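Local structure of copper-containing nitrite reductase (Bradyrhizobium sp. ORS 375, 6THE) at residues A[41-50]-A[190-198]. The protein probably catalyses the one-electron reduction of nitrite to nitric oxide, using copper centres held in a cupredoxin-fold core. Residues are numbered along the deposited sequence; the frame is centred on the assembly and turned at random.
Sequences RLAEGTTFGY and YFVFNGSVG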
ATOM      1  N   ARG A  41     -24.608  -3.255  18.419  1.00 23.20           N
ATOM      2  CA  ARG A  41     -24.952  -2.044  17.693  1.00 23.17           C
ATOM      3  C   ARG A  41     -23.848  -1.732  16.686  1.00 23.19           C
ATOM      4  O   ARG A  41     -22.728  -1.399  17.070  1.00 23.23           O
ATOM      5  CB  ARG A  41     -25.160  -0.888  18.677  1.00 23.14           C
ATOM      6  CG  ARG A  41     -25.410   0.463  18.021  1.00 23.07           C
ATOM      7  CD  ARG A  41     -24.917   1.608  18.884  1.00 23.07           C
ATOM      8  NE  ARG A  41     -24.908   2.878  18.168  1.00 23.08           N
ATOM      9  CZ  ARG A  41     -23.896   3.335  17.435  1.00 23.02           C
ATOM     10  NH1 ARG A  41     -22.785   2.628  17.310  1.00 22.97           N
ATOM     11  NH2 ARG A  41     -24.001   4.502  16.828  1.00 23.02           N
ATOM     12  N   LEU A  42     -24.185  -1.853  15.395  1.00 23.18           N
ATOM     13  CA  LEU A  42     -23.282  -1.530  14.301  1.00 23.17           C
ATOM     14  C   LEU A  42     -23.410  -0.044  13.972  1.00 23.19           C
ATOM     15  O   LEU A  42     -22.411   0.660  13.851  1.00 23.10           O
ATOM     16  CB  LEU A  42     -23.634  -2.408  13.093  1.00 23.15           C
ATOM     17  CG  LEU A  42     -23.077  -1.963  11.740  1.00 23.13           C
ATOM     18  CD1 LEU A  42     -21.568  -2.138  11.678  1.00 23.09           C
ATOM     19  CD2 LEU A  42     -23.745  -2.726  10.605  1.00 23.14           C
ATOM     20  N   ALA A  43     -24.661   0.405  13.815  1.00 23.29           N
ATOM     21  CA  ALA A  43     -24.994   1.805  13.616  1.00 23.37           C
ATOM     22  C   ALA A  43     -26.276   2.115  14.385  1.00 23.49           C
ATOM     23  O   ALA A  43     -26.831   1.235  15.041  1.00 23.55           O
ATOM     24  CB  ALA A  43     -25.142   2.095  12.142  1.00 23.34           C
ATOM     25  N   GLU A  44     -26.732   3.370  14.307  1.00 23.58           N
ATOM     26  CA  GLU A  44     -27.966   3.770  14.964  1.00 23.64           C
ATOM     27  C   GLU A  44     -29.148   3.161  14.216  1.00 23.52           C
ATOM     28  O   GLU A  44     -29.400   3.499  13.061  1.00 23.59           O
ATOM     29  CB  GLU A  44     -28.062   5.295  15.079  1.00 23.77           C
ATOM     30  CG  GLU A  44     -27.081   5.901  16.071  1.00 23.92           C
ATOM     31  CD  GLU A  44     -27.295   5.548  17.535  1.00 24.02           C
ATOM     32  OE1 GLU A  44     -28.462   5.366  17.942  1.00 24.09           O
ATOM     33  OE2 GLU A  44     -26.290   5.456  18.270  1.00 24.06           O
ATOM     34  N   GLY A  45     -29.848   2.240  14.890  1.00 23.32           N
ATOM     35  CA  GLY A  45     -30.994   1.550  14.321  1.00 23.08           C
ATOM     36  C   GLY A  45     -30.601   0.248  13.628  1.00 22.91           C
ATOM     37  O   GLY A  45     -31.468  -0.518  13.211  1.00 22.91           O
ATOM     38  N   THR A  46     -29.289   0.003  13.521  1.00 22.70           N
ATOM     39  CA  THR A  46     -28.771  -1.157  12.814  1.00 22.51           C
ATOM     40  C   THR A  46     -27.983  -2.043  13.778  1.00 22.32           C
ATOM     41  O   THR A  46     -27.106  -1.564  14.496  1.00 22.31           O
ATOM     42  CB  THR A  46     -27.938  -0.740  11.595  1.00 22.55           C
ATOM     43  OG1 THR A  46     -28.566   0.384  10.977  1.00 22.66           O
ATOM     44  CG2 THR A  46     -27.774  -1.850  10.579  1.00 22.50           C
ATOM     45  N   THR A  47     -28.314  -3.340  13.775  1.00 22.02           N
ATOM     46  CA  THR A  47     -27.622  -4.338  14.576  1.00 21.73           C
ATOM     47  C   THR A  47     -26.990  -5.375  13.651  1.00 21.47           C
ATOM     48  O   THR A  47     -27.443  -5.562  12.523  1.00 21.46           O
ATOM     49  CB  THR A  47     -28.560  -4.974  15.610  1.00 21.74           C
ATOM     50  OG1 THR A  47     -29.695  -5.506  14.923  1.00 21.79           O
ATOM     51  CG2 THR A  47     -29.016  -4.003  16.678  1.00 21.70           C
ATOM     52  N   PHE A  48     -25.941  -6.046  14.145  1.00 21.14           N
ATOM     53  CA  PHE A  48     -25.177  -6.995  13.350  1.00 20.87           C
ATOM     54  C   PHE A  48     -24.793  -8.202  14.204  1.00 20.76           C
ATOM     55  O   PHE A  48     -24.644  -8.087  15.419  1.00 20.77           O
ATOM     56  CB  PHE A  48     -23.952  -6.302  12.744  1.00 20.74           C
ATOM     57  CG  PHE A  48     -23.106  -7.155  11.833  1.00 20.65           C
ATOM     58  CD1 PHE A  48     -23.480  -7.383  10.517  1.00 20.61           C
ATOM     59  CD2 PHE A  48     -21.925  -7.724  12.288  1.00 20.63           C
ATOM     60  CE1 PHE A  48     -22.699  -8.165   9.680  1.00 20.56           C
ATOM     61  CE2 PHE A  48     -21.143  -8.506  11.450  1.00 20.60           C
ATOM     62  CZ  PHE A  48     -21.532  -8.725  10.148  1.00 20.58           C
ATOM     63  N   GLY A  49     -24.638  -9.357  13.544  1.00 20.56           N
ATOM     64  CA  GLY A  49     -24.189 -10.580  14.190  1.00 20.35           C
ATOM     65  C   GLY A  49     -22.666 -10.632  14.292  1.00 20.20           C
ATOM     66  O   GLY A  49     -21.992 -11.031  13.345  1.00 20.26           O
ATOM     67  N   TYR A  50     -22.148 -10.228  15.458  1.00 19.97           N
ATOM     68  CA  TYR A  50     -20.719 -10.094  15.687  1.00 19.77           C
ATOM     69  C   TYR A  50     -20.147 -11.380  16.274  1.00 19.59           C
ATOM     70  O   TYR A  50     -20.743 -11.981  17.165  1.00 19.59           O
ATOM     71  CB  TYR A  50     -20.440  -8.948  16.664  1.00 19.80           C
ATOM     72  CG  TYR A  50     -20.491  -7.561  16.076  1.00 19.81           C
ATOM     73  CD1 TYR A  50     -19.370  -6.992  15.491  1.00 19.79           C
ATOM     74  CD2 TYR A  50     -21.653  -6.807  16.120  1.00 19.79           C
ATOM     75  CE1 TYR A  50     -19.404  -5.715  14.954  1.00 19.80           C
ATOM     76  CE2 TYR A  50     -21.706  -5.529  15.588  1.00 19.80           C
ATOM     77  CZ  TYR A  50     -20.577  -4.981  15.001  1.00 19.83           C
ATOM     78  OH  TYR A  50     -20.621  -3.721  14.480  1.00 19.88           O
ATOM     79  N   TYR A 190     -19.823  -1.126   5.246  1.00 21.67           N
ATOM     80  CA  TYR A 190     -19.379  -0.301   6.357  1.00 21.28           C
ATOM     81  C   TYR A 190     -17.873  -0.454   6.553  1.00 21.01           C
ATOM     82  O   TYR A 190     -17.344  -1.563   6.504  1.00 21.06           O
ATOM     83  CB  TYR A 190     -20.101  -0.703   7.647  1.00 21.27           C
ATOM     84  CG  TYR A 190     -21.593  -0.478   7.658  1.00 21.27           C
ATOM     85  CD1 TYR A 190     -22.464  -1.419   7.131  1.00 21.26           C
ATOM     86  CD2 TYR A 190     -22.136   0.668   8.215  1.00 21.23           C
ATOM     87  CE1 TYR A 190     -23.836  -1.220   7.142  1.00 21.25           C
ATOM     88  CE2 TYR A 190     -23.505   0.881   8.239  1.00 21.23           C
ATOM     89  CZ  TYR A 190     -24.358  -0.064   7.697  1.00 21.23           C
ATOM     90  OH  TYR A 190     -25.707   0.141   7.716  1.00 21.30           O
ATOM     91  N   PHE A 191     -17.201   0.683   6.767  1.00 20.67           N
ATOM     92  CA  PHE A 191     -15.845   0.722   7.287  1.00 20.37           C
ATOM     93  C   PHE A 191     -15.898   1.279   8.706  1.00 20.15           C
ATOM     94  O   PHE A 191     -16.489   2.333   8.934  1.00 20.12           O
ATOM     95  CB  PHE A 191     -14.944   1.580   6.394  1.00 20.35           C
ATOM     96  CG  PHE A 191     -14.507   0.933   5.105  1.00 20.34           C
ATOM     97  CD1 PHE A 191     -13.346   0.174   5.048  1.00 20.33           C
ATOM     98  CD2 PHE A 191     -15.245   1.095   3.941  1.00 20.32           C
ATOM     99  CE1 PHE A 191     -12.939  -0.416   3.860  1.00 20.31           C
ATOM    100  CE2 PHE A 191     -14.836   0.508   2.753  1.00 20.31           C
ATOM    101  CZ  PHE A 191     -13.683  -0.244   2.714  1.00 20.32           C
ATOM    102  N   VAL A 192     -15.286   0.559   9.653  1.00 19.87           N
ATOM    103  CA  VAL A 192     -15.477   0.857  11.065  1.00 19.66           C
ATOM    104  C   VAL A 192     -14.131   0.918  11.783  1.00 19.54           C
ATOM    105  O   VAL A 192     -13.220   0.145  11.487  1.00 19.51           O
ATOM    106  CB  VAL A 192     -16.441  -0.146  11.735  1.00 19.58           C
ATOM    107  CG1 VAL A 192     -17.879   0.052  11.278  1.00 19.50           C
ATOM    108  CG2 VAL A 192     -16.008  -1.592  11.537  1.00 19.53           C
ATOM    109  N   PHE A 193     -14.028   1.868  12.719  1.00 19.42           N
ATOM    110  CA  PHE A 193     -12.964   1.893  13.710  1.00 19.36           C
ATOM    111  C   PHE A 193     -13.516   1.332  15.016  1.00 19.38           C
ATOM    112  O   PHE A 193     -14.503   1.843  15.539  1.00 19.50           O
ATOM    113  CB  PHE A 193     -12.468   3.322  13.953  1.00 19.26           C
ATOM    114  CG  PHE A 193     -11.508   3.880  12.932  1.00 19.18           C
ATOM    115  CD1 PHE A 193     -10.358   3.189  12.577  1.00 19.17           C
ATOM    116  CD2 PHE A 193     -11.736   5.121  12.355  1.00 19.15           C
ATOM    117  CE1 PHE A 193      -9.474   3.714  11.645  1.00 19.17           C
ATOM    118  CE2 PHE A 193     -10.850   5.647  11.426  1.00 19.17           C
ATOM    119  CZ  PHE A 193      -9.720   4.942  11.073  1.00 19.17           C
ATOM    120  N   ASN A 194     -12.873   0.271  15.518  1.00 19.35           N
ATOM    121  CA  ASN A 194     -13.214  -0.345  16.791  1.00 19.36           C
ATOM    122  C   ASN A 194     -14.676  -0.796  16.802  1.00 19.45           C
ATOM    123  O   ASN A 194     -15.420  -0.472  17.726  1.00 19.55           O
ATOM    124  CB  ASN A 194     -12.851   0.547  17.984  1.00 19.29           C
ATOM    125  CG  ASN A 194     -11.358   0.708  18.178  1.00 19.28           C
ATOM    126  OD1 ASN A 194     -10.578   0.494  17.253  1.00 19.27           O
ATOM    127  ND2 ASN A 194     -10.951   1.089  19.379  1.00 19.26           N
ATOM    128  N   GLY A 195     -15.076  -1.536  15.761  1.00 19.51           N
ATOM    129  CA  GLY A 195     -16.299  -2.322  15.811  1.00 19.60           C
ATOM    130  C   GLY A 195     -17.469  -1.704  15.049  1.00 19.70           C
ATOM    131  O   GLY A 195     -18.040  -2.350  14.171  1.00 19.67           O
ATOM    132  N   SER A 196     -17.830  -0.466  15.404  1.00 19.80           N
ATOM    133  CA  SER A 196     -19.089   0.110  14.958  1.00 19.90           C
ATOM    134  C   SER A 196     -18.888   1.484  14.321  1.00 19.99           C
ATOM    135  O   SER A 196     -17.773   2.004  14.278  1.00 20.05           O
ATOM    136  CB  SER A 196     -20.083   0.169  16.092  1.00 19.94           C
ATOM    137  OG  SER A 196     -19.707   1.144  17.053  1.00 19.94           O
ATOM    138  N   VAL A 197     -19.995   2.047  13.822  1.00 20.07           N
ATOM    139  CA  VAL A 197     -20.037   3.380  13.244  1.00 20.17           C
ATOM    140  C   VAL A 197     -20.169   4.391  14.382  1.00 20.32           C
ATOM    141  O   VAL A 197     -21.096   4.311  15.187  1.00 20.34           O
ATOM    142  CB  VAL A 197     -21.189   3.515  12.226  1.00 20.08           C
ATOM    143  CG1 VAL A 197     -21.411   4.956  11.789  1.00 20.03           C
ATOM    144  CG2 VAL A 197     -20.982   2.617  11.015  1.00 20.06           C
ATOM    145  N   GLY A 198     -19.222   5.335  14.433  1.00 20.49           N
ATOM    146  CA  GLY A 198     -19.190   6.355  15.469  1.00 20.71           C
ATOM    147  C   GLY A 198     -18.734   5.789  16.811  1.00 20.88           C
ATOM    148  O   GLY A 198     -19.141   6.280  17.862  1.00 20.91           O
TER
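Leu42 O accepts the backbone N-H of Val197 at 2.8 Å, tying together two parts of the chain far apart in sequence. Arg41, just before it, can be followed outward. Its CB, CG and CD make no close approach to 190-198; they form an extended arm that starts anti to the backbone N (chi1 175°) and carries the guanidinium alongside the loop to Val197. There NE gives its hydrogen to Glu44 OE2 at 2.9 Å, NH2 donates to that same oxygen as part of a salt bridge, and NH1 reaches Val197 O at 3.2 Å, in the guanidinium plane. NH2 adds a weak bond to the same carbonyl, so two partners at the edge fix the rotation of the flat group. With Arg41 replaced by an alanine, Val197 O would probably lose its side-chain donor and the Glu44 carboxylate its charged mate, leaving that acid freer to turn.

Deeper in, Leu42 CD2 sits over one face of the Tyr190 ring, 3.9 Å from its centroid and 15° off the normal, which meets the criterion for a CH-pi contact. Ala43 CB packs against Val197 CB at 4.2 Å. At the far end of the contact, Tyr50 OH donates to Gly195 O at 2.9 Å from 53° out of the carbonyl plane, while Ser196 OG is hydrogen-bonded to Ser11.

Leu42 N and Ala43 N both bond to Thr46 O, a classic beta bulge beside the type II turn Ala43-Thr46. This bulged hairpin thus joins the first cupredoxin domain to strand 190-193 of the second, the outermost of its sheet within the chain, and to the loop that follows, an interdomain packing characteristic of the two-domain core of copper nitrite reductases.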